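Local coordinates for structural polyprotein, VP3 (Israeli acute paralysis virus, PDB 5CDD) that is a capsid protein that probably serves as a structural building block of the virion shell of this honeybee virus, at residues 61-66 with 261-266; 91-96 with 137-142; 95-100 with 117-122; 131-136 with 214-219. All blocks are in the same frame, centred on the assembly; numbering follows the deposited sequence.

Interaction 1 (61-66 with 261-266)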
loop_
_atom_site.group_PDB
_atom_site.type_symbol
_atom_site.label_atom_id
_atom_site.label_comp_id
_atom_site.label_asym_id
_atom_site.label_seq_id
_atom_site.Cartn_x
_atom_site.Cartn_y
_atom_site.Cartn_z
ATOM N N GLY B 61 -13.797 -44.716 8.632
ATOM C CA GLY B 61 -12.822 -45.722 9.011
ATOM C C GLY B 61 -13.261 -46.513 10.228
ATOM O O GLY B 61 -12.606 -47.478 10.624
ATOM N N ASN B 62 -14.372 -46.097 10.824
ATOM C CA ASN B 62 -14.917 -46.767 11.997
ATOM C C ASN B 62 -15.494 -48.110 11.550
ATOM O O ASN B 62 -16.418 -48.159 10.742
ATOM C CB ASN B 62 -16.015 -45.907 12.622
ATOM C CG ASN B 62 -16.487 -46.446 13.952
ATOM O OD1 ASN B 62 -16.732 -47.639 14.096
ATOM N ND2 ASN B 62 -16.632 -45.565 14.932
ATOM N N PRO B 63 -14.942 -49.220 12.058
ATOM C CA PRO B 63 -15.421 -50.557 11.693
ATOM C C PRO B 63 -16.787 -50.900 12.282
ATOM O O PRO B 63 -17.144 -50.439 13.366
ATOM C CB PRO B 63 -14.325 -51.477 12.233
ATOM C CG PRO B 63 -13.108 -50.600 12.248
ATOM C CD PRO B 63 -13.665 -49.310 12.782
ATOM N N ALA B 64 -17.542 -51.721 11.558
ATOM C CA ALA B 64 -18.863 -52.146 12.005
ATOM C C ALA B 64 -19.181 -53.525 11.434
ATOM O O ALA B 64 -18.768 -53.855 10.321
ATOM C CB ALA B 64 -19.918 -51.139 11.564
ATOM N N VAL B 65 -19.912 -54.329 12.200
ATOM C CA VAL B 65 -20.280 -55.675 11.767
ATOM C C VAL B 65 -21.543 -55.670 10.908
ATOM O O VAL B 65 -22.582 -55.153 11.316
ATOM C CB VAL B 65 -20.526 -56.600 12.975
ATOM C CG1 VAL B 65 -20.834 -57.993 12.503
ATOM C CG2 VAL B 65 -19.313 -56.632 13.855
ATOM N N LYS B 66 -21.445 -56.253 9.717
ATOM C CA LYS B 66 -22.579 -56.327 8.810
ATOM C C LYS B 66 -23.147 -57.742 8.747
ATOM O O LYS B 66 -24.345 -57.924 8.521
ATOM C CB LYS B 66 -22.166 -55.868 7.407
ATOM C CG LYS B 66 -21.906 -54.373 7.276
ATOM C CD LYS B 66 -23.193 -53.555 7.370
ATOM C CE LYS B 66 -24.140 -53.845 6.216
ATOM N NZ LYS B 66 -25.375 -53.014 6.267
ATOM N N TRP B 261 -16.690 -57.404 9.094
ATOM C CA TRP B 261 -16.656 -55.984 9.425
ATOM C C TRP B 261 -16.494 -55.177 8.143
ATOM O O TRP B 261 -15.865 -55.638 7.191
ATOM C CB TRP B 261 -15.493 -55.674 10.370
ATOM C CG TRP B 261 -15.595 -56.339 11.709
ATOM C CD1 TRP B 261 -15.426 -57.667 11.983
ATOM C CD2 TRP B 261 -15.885 -55.704 12.959
ATOM N NE1 TRP B 261 -15.590 -57.898 13.330
ATOM C CE2 TRP B 261 -15.873 -56.710 13.951
ATOM C CE3 TRP B 261 -16.154 -54.382 13.339
ATOM C CZ2 TRP B 261 -16.121 -56.434 15.300
ATOM C CZ3 TRP B 261 -16.399 -54.107 14.682
ATOM C CH2 TRP B 261 -16.381 -55.131 15.645
ATOM N N LYS B 262 -17.057 -53.973 8.124
ATOM C CA LYS B 262 -16.975 -53.118 6.945
ATOM C C LYS B 262 -16.615 -51.672 7.271
ATOM O O LYS B 262 -17.074 -51.112 8.267
ATOM C CB LYS B 262 -18.308 -53.151 6.190
ATOM C CG LYS B 262 -18.368 -52.229 4.982
ATOM C CD LYS B 262 -19.738 -52.259 4.322
ATOM C CE LYS B 262 -19.793 -51.322 3.124
ATOM N NZ LYS B 262 -21.100 -51.377 2.415
ATOM N N TRP B 263 -15.785 -51.077 6.419
ATOM C CA TRP B 263 -15.371 -49.685 6.571
ATOM C C TRP B 263 -14.650 -49.265 5.291
ATOM O O TRP B 263 -14.319 -50.111 4.460
ATOM C CB TRP B 263 -14.474 -49.514 7.808
ATOM C CG TRP B 263 -13.060 -49.985 7.660
ATOM C CD1 TRP B 263 -12.000 -49.263 7.188
ATOM C CD2 TRP B 263 -12.547 -51.283 7.986
ATOM N NE1 TRP B 263 -10.859 -50.030 7.201
ATOM C CE2 TRP B 263 -11.167 -51.275 7.685
ATOM C CE3 TRP B 263 -13.120 -52.453 8.502
ATOM C CZ2 TRP B 263 -10.348 -52.393 7.883
ATOM C CZ3 TRP B 263 -12.305 -53.567 8.700
ATOM C CH2 TRP B 263 -10.934 -53.526 8.390
ATOM N N ALA B 264 -14.423 -47.966 5.121
ATOM C CA ALA B 264 -13.766 -47.472 3.913
ATOM C C ALA B 264 -12.521 -46.629 4.169
ATOM O O ALA B 264 -12.326 -46.090 5.258
ATOM C CB ALA B 264 -14.764 -46.673 3.081
ATOM N N GLU B 265 -11.681 -46.523 3.143
ATOM C CA GLU B 265 -10.454 -45.740 3.223
ATOM C C GLU B 265 -10.258 -45.024 1.892
ATOM O O GLU B 265 -10.850 -45.411 0.887
ATOM C CB GLU B 265 -9.258 -46.646 3.504
ATOM C CG GLU B 265 -9.489 -47.623 4.641
ATOM C CD GLU B 265 -8.232 -48.371 5.034
ATOM O OE1 GLU B 265 -7.446 -48.735 4.135
ATOM O OE2 GLU B 265 -8.037 -48.608 6.246
ATOM N N ASP B 266 -9.426 -43.986 1.889
ATOM C CA ASP B 266 -9.174 -43.208 0.682
ATOM C C ASP B 266 -10.527 -42.769 0.132
ATOM O O ASP B 266 -10.795 -42.874 -1.066
ATOM C CB ASP B 266 -8.434 -44.057 -0.353
ATOM C CG ASP B 266 -7.137 -44.627 0.185
ATOM O OD1 ASP B 266 -6.316 -43.840 0.706
ATOM O OD2 ASP B 266 -6.940 -45.861 0.088
#
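Val65 sends CG1 to the far side of CB from its backbone N (chi1 -177°), so CG2 faces the indole of Trp261, whose ring is itself swung away from its carbonyl carbon (chi1 -64°). The methyl lands squarely over the ring: Val65 CG2 is 3.4 Å from the centroid of the Trp261 six-membered ring and close to its normal, a CH-pi contact. Pro63 joins two indoles. Its CB approaches the first obliquely, 3.6 Å from Trp261 CE3, and lies 4.0 Å from Trp263 CE3, while CG stands above the rim of the second ring. Trp263 NE1 makes a weak but nearly straight hydrogen bond to Glu265 OE2, 3.3 Å away in the plane of the indole. Between the backbones, Lys262 N donates to Ala64 O at 2.8 Å; the return bond from Ala64 N to Lys262 O is weak. On the face away from Trp261, Lys66 CG packs 4.0 Å from Lys262 CB. Glu124 takes one ammonium on each carboxylate oxygen, two salt bridges that hold the lysine ends near each other. Val65 and Trp261 form a non-hydrogen-bonded antiparallel pair on strand 64-72 beside strand 255-265, which corresponds to the pairing of the B strand with the last strand, by convention lettered after H, in one sheet of a picornavirus-like jelly roll.

Interaction 2 (91-96 with 137-142)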
loop_
_atom_site.group_PDB
_atom_site.type_symbol
_atom_site.label_atom_id
_atom_site.label_comp_id
_atom_site.label_asym_id
_atom_site.label_seq_id
_atom_site.Cartn_x
_atom_site.Cartn_y
_atom_site.Cartn_z
ATOM N N ILE B 91 -21.171 -60.459 -0.901
ATOM C CA ILE B 91 -21.163 -59.092 -0.401
ATOM C C ILE B 91 -20.903 -58.040 -1.473
ATOM O O ILE B 91 -19.834 -58.014 -2.086
ATOM C CB ILE B 91 -20.096 -58.924 0.702
ATOM C CG1 ILE B 91 -20.350 -59.933 1.822
ATOM C CG2 ILE B 91 -20.131 -57.503 1.250
ATOM C CD1 ILE B 91 -19.301 -59.916 2.907
ATOM N N PRO B 92 -21.885 -57.157 -1.719
ATOM C CA PRO B 92 -21.706 -56.111 -2.729
ATOM C C PRO B 92 -20.599 -55.162 -2.275
ATOM O O PRO B 92 -20.703 -54.539 -1.216
ATOM C CB PRO B 92 -23.070 -55.424 -2.762
ATOM C CG PRO B 92 -24.010 -56.515 -2.376
ATOM C CD PRO B 92 -23.278 -57.190 -1.244
ATOM N N VAL B 93 -19.536 -55.065 -3.066
ATOM C CA VAL B 93 -18.426 -54.186 -2.726
ATOM C C VAL B 93 -18.793 -52.743 -3.045
ATOM O O VAL B 93 -18.945 -52.383 -4.205
ATOM C CB VAL B 93 -17.154 -54.568 -3.509
ATOM C CG1 VAL B 93 -16.035 -53.588 -3.200
ATOM C CG2 VAL B 93 -16.730 -55.978 -3.144
ATOM N N GLY B 94 -18.941 -51.922 -2.012
ATOM C CA GLY B 94 -19.296 -50.531 -2.225
ATOM C C GLY B 94 -19.543 -49.808 -0.918
ATOM O O GLY B 94 -19.898 -50.430 0.085
ATOM N N MET B 95 -19.365 -48.491 -0.928
ATOM C CA MET B 95 -19.554 -47.686 0.272
ATOM C C MET B 95 -21.021 -47.564 0.692
ATOM O O MET B 95 -21.326 -47.573 1.883
ATOM C CB MET B 95 -18.942 -46.297 0.068
ATOM C CG MET B 95 -18.554 -45.599 1.362
ATOM S SD MET B 95 -17.462 -44.187 1.091
ATOM C CE MET B 95 -18.525 -42.826 1.558
ATOM N N PRO B 96 -21.947 -47.443 -0.279
ATOM C CA PRO B 96 -23.375 -47.325 0.043
ATOM C C PRO B 96 -23.900 -48.569 0.760
ATOM O O PRO B 96 -23.256 -49.619 0.747
ATOM C CB PRO B 96 -24.025 -47.147 -1.327
ATOM C CG PRO B 96 -22.958 -46.480 -2.126
ATOM C CD PRO B 96 -21.731 -47.253 -1.725
ATOM N N MET B 137 -12.723 -50.052 -0.348
ATOM C CA MET B 137 -13.543 -50.769 0.615
ATOM C C MET B 137 -12.746 -51.810 1.381
ATOM O O MET B 137 -12.029 -52.618 0.789
ATOM C CB MET B 137 -14.723 -51.432 -0.094
ATOM C CG MET B 137 -15.634 -50.444 -0.801
ATOM S SD MET B 137 -16.072 -49.048 0.259
ATOM C CE MET B 137 -17.006 -49.873 1.547
ATOM N N CYS B 138 -12.876 -51.784 2.703
ATOM C CA CYS B 138 -12.161 -52.723 3.553
ATOM C C CYS B 138 -13.121 -53.639 4.295
ATOM O O CYS B 138 -14.151 -53.199 4.809
ATOM C CB CYS B 138 -11.292 -51.964 4.550
ATOM S SG CYS B 138 -10.080 -50.889 3.765
ATOM N N TYR B 139 -12.765 -54.918 4.346
ATOM C CA TYR B 139 -13.583 -55.924 5.007
ATOM C C TYR B 139 -12.706 -56.843 5.846
ATOM O O TYR B 139 -11.667 -57.309 5.379
ATOM C CB TYR B 139 -14.325 -56.754 3.953
ATOM C CG TYR B 139 -15.191 -55.936 3.021
ATOM C CD1 TYR B 139 -16.455 -55.501 3.416
ATOM C CD2 TYR B 139 -14.736 -55.573 1.752
ATOM C CE1 TYR B 139 -17.248 -54.728 2.572
ATOM C CE2 TYR B 139 -15.524 -54.794 0.898
ATOM C CZ TYR B 139 -16.778 -54.376 1.316
ATOM O OH TYR B 139 -17.562 -53.601 0.488
ATOM N N ARG B 140 -13.112 -57.089 7.087
ATOM C CA ARG B 140 -12.368 -57.989 7.959
ATOM C C ARG B 140 -13.246 -59.201 8.217
ATOM O O ARG B 140 -14.360 -59.070 8.718
ATOM C CB ARG B 140 -12.011 -57.308 9.281
ATOM C CG ARG B 140 -11.198 -58.183 10.226
ATOM C CD ARG B 140 -10.468 -57.337 11.267
ATOM N NE ARG B 140 -11.379 -56.592 12.131
ATOM C CZ ARG B 140 -11.937 -57.070 13.238
ATOM N NH1 ARG B 140 -11.677 -58.304 13.631
ATOM N NH2 ARG B 140 -12.760 -56.310 13.945
ATOM N N ILE B 141 -12.738 -60.377 7.865
ATOM C CA ILE B 141 -13.477 -61.619 8.032
ATOM C C ILE B 141 -12.874 -62.464 9.147
ATOM O O ILE B 141 -11.745 -62.950 9.045
ATOM C CB ILE B 141 -13.478 -62.408 6.717
ATOM C CG1 ILE B 141 -14.029 -61.515 5.598
ATOM C CG2 ILE B 141 -14.308 -63.676 6.866
ATOM C CD1 ILE B 141 -13.938 -62.129 4.220
ATOM N N THR B 142 -13.647 -62.622 10.217
ATOM C CA THR B 142 -13.217 -63.388 11.375
ATOM C C THR B 142 -13.993 -64.698 11.477
ATOM O O THR B 142 -15.196 -64.742 11.229
ATOM C CB THR B 142 -13.447 -62.602 12.680
ATOM O OG1 THR B 142 -12.882 -61.288 12.564
ATOM C CG2 THR B 142 -12.808 -63.335 13.849
#
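The phenol ring of Tyr139 meets Val93 CG1 at its edge, near the ring plane and 4.3 Å from Tyr139 CE2, while Ile91 CG2 comes in obliquely, 4.2 Å from Tyr139 CE1. Beyond the ring, the hydroxyl reaches the backbone of the other segment: Gly94 N gives Tyr139 OH a weak hydrogen bond of 3.3 Å, moderately bent at 150°. Val93 CA lies beside the same oxygen, so the end of the tyrosine is tucked against the backbone at Val93-Gly94. Met137 packs along Val93, Gly94 and Met95. Its CG sits beside its own backbone N (chi1 -60°), and further bends at chi2 and chi3 curl the thioether along the loop rather than straight out. Val93 CG1 and Met137 CG pass in opposite directions at 4.0 Å, Met137 SD rests 3.5 Å from Met95 N, and Met137 CE lies against the peptide carbonyl of Gly94. That carbonyl oxygen is not left to the methyl alone, since Lys262 NZ bonds it. The contact is mostly side-chain packing against side chains and peptide groups, and is buried. Each segment has its hydrogen-bonded strand partners elsewhere: Ile91 with Leu238 on one sheet, Met137 with Val205 and Tyr139 with Ile203 on the other. Ile91 of strand C and the chain leaving it (93-95) thus pack on two side chains of strand D, between the CHEF and BIDG sheets of the jelly roll.

Interaction 3 (95-100 with 117-122)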
loop_
_atom_site.group_PDB
_atom_site.type_symbol
_atom_site.label_atom_id
_atom_site.label_comp_id
_atom_site.label_asym_id
_atom_site.label_seq_id
_atom_site.Cartn_x
_atom_site.Cartn_y
_atom_site.Cartn_z
ATOM N N MET B 95 -19.365 -48.491 -0.928
ATOM C CA MET B 95 -19.554 -47.686 0.272
ATOM C C MET B 95 -21.021 -47.564 0.692
ATOM O O MET B 95 -21.326 -47.573 1.883
ATOM C CB MET B 95 -18.942 -46.297 0.068
ATOM C CG MET B 95 -18.554 -45.599 1.362
ATOM S SD MET B 95 -17.462 -44.187 1.091
ATOM C CE MET B 95 -18.525 -42.826 1.558
ATOM N N PRO B 96 -21.947 -47.443 -0.279
ATOM C CA PRO B 96 -23.375 -47.325 0.043
ATOM C C PRO B 96 -23.900 -48.569 0.760
ATOM O O PRO B 96 -23.256 -49.619 0.747
ATOM C CB PRO B 96 -24.025 -47.147 -1.327
ATOM C CG PRO B 96 -22.958 -46.480 -2.126
ATOM C CD PRO B 96 -21.731 -47.253 -1.725
ATOM N N CYS B 97 -25.071 -48.456 1.377
ATOM C CA CYS B 97 -25.655 -49.588 2.084
ATOM C C CYS B 97 -26.383 -50.498 1.097
ATOM O O CYS B 97 -27.016 -50.019 0.156
ATOM C CB CYS B 97 -26.623 -49.101 3.163
ATOM S SG CYS B 97 -26.946 -50.343 4.434
ATOM N N TYR B 98 -26.293 -51.807 1.314
ATOM C CA TYR B 98 -26.927 -52.769 0.421
ATOM C C TYR B 98 -27.963 -53.659 1.100
ATOM O O TYR B 98 -28.781 -54.291 0.429
ATOM C CB TYR B 98 -25.857 -53.643 -0.236
ATOM C CG TYR B 98 -24.982 -54.378 0.754
ATOM C CD1 TYR B 98 -25.451 -55.506 1.430
ATOM C CD2 TYR B 98 -23.690 -53.933 1.034
ATOM C CE1 TYR B 98 -24.656 -56.172 2.361
ATOM C CE2 TYR B 98 -22.888 -54.590 1.964
ATOM C CZ TYR B 98 -23.378 -55.708 2.623
ATOM O OH TYR B 98 -22.592 -56.357 3.544
ATOM N N SER B 99 -27.933 -53.709 2.427
ATOM C CA SER B 99 -28.874 -54.541 3.167
ATOM C C SER B 99 -29.952 -53.721 3.861
ATOM O O SER B 99 -29.679 -52.656 4.414
ATOM C CB SER B 99 -28.129 -55.384 4.205
ATOM O OG SER B 99 -27.467 -54.561 5.149
ATOM N N LYS B 100 -31.179 -54.228 3.827
ATOM C CA LYS B 100 -32.302 -53.554 4.464
ATOM C C LYS B 100 -33.317 -54.571 4.961
ATOM O O LYS B 100 -33.326 -55.724 4.529
ATOM C CB LYS B 100 -32.984 -52.598 3.482
ATOM C CG LYS B 100 -33.698 -53.285 2.335
ATOM C CD LYS B 100 -34.279 -52.274 1.363
ATOM C CE LYS B 100 -34.833 -52.962 0.130
ATOM N NZ LYS B 100 -35.225 -51.989 -0.922
ATOM N N VAL B 117 -35.984 -50.321 6.525
ATOM C CA VAL B 117 -35.080 -50.021 7.630
ATOM C C VAL B 117 -33.713 -50.544 7.224
ATOM O O VAL B 117 -33.508 -51.745 7.071
ATOM C CB VAL B 117 -35.511 -50.702 8.934
ATOM C CG1 VAL B 117 -34.527 -50.370 10.036
ATOM C CG2 VAL B 117 -36.889 -50.230 9.327
ATOM N N ILE B 118 -32.776 -49.626 7.057
ATOM C CA ILE B 118 -31.434 -49.958 6.623
ATOM C C ILE B 118 -30.425 -49.873 7.775
ATOM O O ILE B 118 -30.251 -48.817 8.379
ATOM C CB ILE B 118 -31.048 -49.002 5.478
ATOM C CG1 ILE B 118 -32.208 -48.927 4.471
ATOM C CG2 ILE B 118 -29.804 -49.482 4.790
ATOM C CD1 ILE B 118 -32.105 -47.796 3.479
ATOM N N ASP B 119 -29.777 -50.995 8.087
ATOM C CA ASP B 119 -28.785 -51.044 9.164
ATOM C C ASP B 119 -27.422 -50.568 8.675
ATOM O O ASP B 119 -26.517 -51.362 8.428
ATOM C CB ASP B 119 -28.652 -52.466 9.727
ATOM C CG ASP B 119 -28.139 -53.465 8.695
ATOM O OD1 ASP B 119 -27.554 -54.495 9.101
ATOM O OD2 ASP B 119 -28.328 -53.224 7.482
ATOM N N ALA B 120 -27.286 -49.256 8.545
ATOM C CA ALA B 120 -26.052 -48.654 8.067
ATOM C C ALA B 120 -24.867 -48.736 9.022
ATOM O O ALA B 120 -25.015 -48.676 10.243
ATOM C CB ALA B 120 -26.304 -47.199 7.699
ATOM N N ALA B 121 -23.687 -48.881 8.429
ATOM C CA ALA B 121 -22.426 -48.916 9.156
ATOM C C ALA B 121 -21.929 -47.476 9.023
ATOM O O ALA B 121 -22.366 -46.748 8.129
ATOM C CB ALA B 121 -21.457 -49.865 8.483
ATOM N N PRO B 122 -21.015 -47.040 9.900
ATOM C CA PRO B 122 -20.528 -45.660 9.797
ATOM C C PRO B 122 -20.215 -45.129 8.389
ATOM O O PRO B 122 -20.606 -44.011 8.053
ATOM C CB PRO B 122 -19.315 -45.646 10.736
ATOM C CG PRO B 122 -18.916 -47.092 10.828
ATOM C CD PRO B 122 -20.233 -47.798 10.888
#
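Val117 meets Lys100 through its backbone: Lys100 CA points a C-H at Val117 O, 3.4 Å away, in a bent contact. The lysine chain then runs away, fully extended beyond CG, to a salt bridge with Glu116. Ile118 follows and carries most of the apolar packing. Its two branches divide the work, CG1 lying 3.9 Å from Lys100 CB and CG2 lying beside Cys97 SG and Ser99 O. Cys97 places SG opposite its own backbone N (chi1 -160°), facing Ile118. Ile118 also pairs in an antiparallel ladder with a strand of a neighbouring subunit, so the sheet continues across the interface. The strand ends here: 101-106 and 111-118 form a hairpin inserted between strands C and D of the jelly roll, and the contact lies at its base, where the chain enters before 101 and leaves after 118. Asp119 is the centre of an inverse gamma turn, in which Ala120 N makes a weak bond back to Ile118 O. From this turn the carboxylate reaches Ser99, whose OG donates to Asp119 OD2 at 2.8 Å; OD2 accepts through its syn lone pair. Lys66 NZ bonds Ser99 OG and forms a salt bridge with Asp119 OD2, so serine, aspartate and lysine make a closed triangle; the positive charge would favour an ionised carboxylate. Ala120 CA lies 4.1 Å from Cys97 SG, and the chain then passes into helix 122-127 with Ala121 at its N-cap.

Interaction 4 (131-136 with 214-219)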
loop_
_atom_site.group_PDB
_atom_site.type_symbol
_atom_site.label_atom_id
_atom_site.label_comp_id
_atom_site.label_asym_id
_atom_site.label_seq_id
_atom_site.Cartn_x
_atom_site.Cartn_y
_atom_site.Cartn_z
ATOM N N SER B 131 -24.055 -37.607 -3.444
ATOM C CA SER B 131 -24.579 -38.224 -4.657
ATOM C C SER B 131 -23.698 -39.332 -5.220
ATOM O O SER B 131 -24.202 -40.381 -5.619
ATOM C CB SER B 131 -24.806 -37.156 -5.725
ATOM O OG SER B 131 -25.804 -36.240 -5.314
ATOM N N TYR B 132 -22.389 -39.105 -5.264
ATOM C CA TYR B 132 -21.470 -40.111 -5.785
ATOM C C TYR B 132 -20.307 -40.320 -4.830
ATOM O O TYR B 132 -19.963 -39.430 -4.053
ATOM C CB TYR B 132 -20.927 -39.692 -7.155
ATOM C CG TYR B 132 -21.972 -39.133 -8.092
ATOM C CD1 TYR B 132 -22.170 -37.758 -8.201
ATOM C CD2 TYR B 132 -22.773 -39.976 -8.859
ATOM C CE1 TYR B 132 -23.138 -37.234 -9.053
ATOM C CE2 TYR B 132 -23.747 -39.462 -9.714
ATOM C CZ TYR B 132 -23.924 -38.092 -9.805
ATOM O OH TYR B 132 -24.883 -37.573 -10.644
ATOM N N TRP B 133 -19.700 -41.501 -4.897
ATOM C CA TRP B 133 -18.578 -41.835 -4.031
ATOM C C TRP B 133 -17.433 -42.492 -4.790
ATOM O O TRP B 133 -17.554 -42.835 -5.967
ATOM C CB TRP B 133 -19.026 -42.786 -2.919
ATOM C CG TRP B 133 -19.465 -44.128 -3.433
ATOM C CD1 TRP B 133 -20.695 -44.455 -3.923
ATOM C CD2 TRP B 133 -18.657 -45.307 -3.553
ATOM N NE1 TRP B 133 -20.707 -45.764 -4.342
ATOM C CE2 TRP B 133 -19.469 -46.310 -4.127
ATOM C CE3 TRP B 133 -17.327 -45.612 -3.234
ATOM C CZ2 TRP B 133 -18.993 -47.600 -4.389
ATOM C CZ3 TRP B 133 -16.853 -46.896 -3.494
ATOM C CH2 TRP B 133 -17.687 -47.873 -4.067
ATOM N N ARG B 134 -16.325 -42.674 -4.082
ATOM C CA ARG B 134 -15.124 -43.303 -4.616
ATOM C C ARG B 134 -14.262 -43.624 -3.404
ATOM O O ARG B 134 -13.919 -42.729 -2.632
ATOM C CB ARG B 134 -14.380 -42.339 -5.541
ATOM C CG ARG B 134 -13.120 -42.923 -6.146
ATOM C CD ARG B 134 -12.298 -41.855 -6.842
ATOM N NE ARG B 134 -11.067 -42.404 -7.404
ATOM C CZ ARG B 134 -11.003 -43.104 -8.531
ATOM N NH1 ARG B 134 -12.105 -43.341 -9.229
ATOM N NH2 ARG B 134 -9.840 -43.575 -8.958
ATOM N N ALA B 135 -13.921 -44.896 -3.221
ATOM C CA ALA B 135 -13.111 -45.278 -2.074
ATOM C C ALA B 135 -12.603 -46.710 -2.123
ATOM O O ALA B 135 -12.994 -47.502 -2.981
ATOM C CB ALA B 135 -13.909 -45.061 -0.791
ATOM N N THR B 136 -11.712 -47.024 -1.189
ATOM C CA THR B 136 -11.145 -48.357 -1.067
ATOM C C THR B 136 -11.945 -49.043 0.029
ATOM O O THR B 136 -11.873 -48.655 1.194
ATOM C CB THR B 136 -9.663 -48.301 -0.652
ATOM O OG1 THR B 136 -8.896 -47.686 -1.695
ATOM C CG2 THR B 136 -9.129 -49.698 -0.394
ATOM N N LEU B 214 -19.169 -43.690 -8.259
ATOM C CA LEU B 214 -20.349 -44.547 -8.322
ATOM C C LEU B 214 -21.478 -43.907 -7.520
ATOM O O LEU B 214 -21.230 -43.119 -6.608
ATOM C CB LEU B 214 -20.035 -45.937 -7.766
ATOM C CG LEU B 214 -19.144 -46.833 -8.630
ATOM C CD1 LEU B 214 -18.807 -48.103 -7.871
ATOM C CD2 LEU B 214 -19.857 -47.166 -9.929
ATOM N N LYS B 215 -22.716 -44.243 -7.865
ATOM C CA LYS B 215 -23.869 -43.682 -7.175
ATOM C C LYS B 215 -23.925 -44.127 -5.720
ATOM O O LYS B 215 -23.313 -45.124 -5.342
ATOM C CB LYS B 215 -25.158 -44.070 -7.907
ATOM C CG LYS B 215 -25.314 -43.397 -9.272
ATOM C CD LYS B 215 -26.690 -43.658 -9.880
ATOM C CE LYS B 215 -26.931 -42.814 -11.130
ATOM N NZ LYS B 215 -26.025 -43.165 -12.259
ATOM N N THR B 216 -24.660 -43.381 -4.902
ATOM C CA THR B 216 -24.780 -43.699 -3.484
ATOM C C THR B 216 -26.181 -44.148 -3.083
ATOM O O THR B 216 -26.481 -44.262 -1.897
ATOM C CB THR B 216 -24.401 -42.480 -2.614
ATOM O OG1 THR B 216 -25.324 -41.412 -2.868
ATOM C CG2 THR B 216 -22.979 -42.025 -2.919
ATOM N N ALA B 217 -27.031 -44.404 -4.070
ATOM C CA ALA B 217 -28.401 -44.831 -3.814
ATOM C C ALA B 217 -28.441 -46.144 -3.037
ATOM O O ALA B 217 -29.203 -46.293 -2.077
ATOM C CB ALA B 217 -29.151 -44.983 -5.135
ATOM N N GLY B 218 -27.608 -47.092 -3.450
ATOM C CA GLY B 218 -27.578 -48.381 -2.781
ATOM C C GLY B 218 -28.870 -49.182 -2.846
ATOM O O GLY B 218 -29.492 -49.292 -3.905
ATOM N N ILE B 219 -29.278 -49.739 -1.707
ATOM C CA ILE B 219 -30.491 -50.557 -1.629
ATOM C C ILE B 219 -31.772 -49.736 -1.450
ATOM O O ILE B 219 -32.875 -50.267 -1.542
ATOM C CB ILE B 219 -30.392 -51.575 -0.454
ATOM C CG1 ILE B 219 -31.460 -52.661 -0.583
ATOM C CG2 ILE B 219 -30.507 -50.842 0.880
ATOM C CD1 ILE B 219 -31.255 -53.580 -1.783
#
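Trp133 and Leu214 form an antiparallel hydrogen-bonded pair: Trp133 N donates to Leu214 O at 2.8 Å, and Leu214 N to Trp133 O at 2.9 Å. Two residues along, Thr216 N reaches Ser131 O by a weak bond, bent to 126°. Ser131 and Tyr132 both face Val270 on their other side, a classic beta bulge. A side-chain donor adds a further link. Trp133 NE1 lies 2.9 Å from Lys215 O, which sits at the indole edge in its plane, but the angle of 121° makes this bond weak too. The threonine hydroxyl has its partner in Phe130 O. Among apolar contacts, Leu214 and Trp133 lie side by side and point the same way. Leu214 CB stands 3.3 Å above one face of the Trp133 indole, toward the rim, and Leu214 CD1 is 3.5 Å from Trp133 CZ2. Thr216 runs past the ring in the opposite direction, with CG2 at the edge, 3.5 Å from Trp133 CD1. The torsion of Trp133 (chi1 65°) sets CG between its backbone N and carbonyl carbon, which folds the ring back against residues 214-216. Phe207 adds an edge-to-face stack. Short strand 214-215 thus extends the BIDG sheet beside strand 132-144, and the chemistry implies two good backbone hydrogen bonds fixing the register, while the buried indole is held by leucine on a face and threonine at an edge, with only a weak bond from its N-H to a carbonyl.

Interactions 1, 2 and 4 all reach the larger antiparallel sheet, in which strand 132-144 adjoins both 255-265 and 214-215; interactions 2 and 4 both use strand 132-144. Interaction 2 crosses to the second sheet through strand 90-92, and interaction 3, at the base of the hairpin between those strands, shares Met95 and Pro96 with interaction 2. Along the chain, interactions 2, 3 and 4 are nested in the loop closed by interaction 1; 2 and 4 cross, and 3 closes before 4 opens. Centres lie about 7 Å (1 and 2) to 15 Å (1 and 4) apart. Cys97 O bonds Ile219 N between interactions 3 and 4, so the four contacts form one continuous region at one end of the jelly roll.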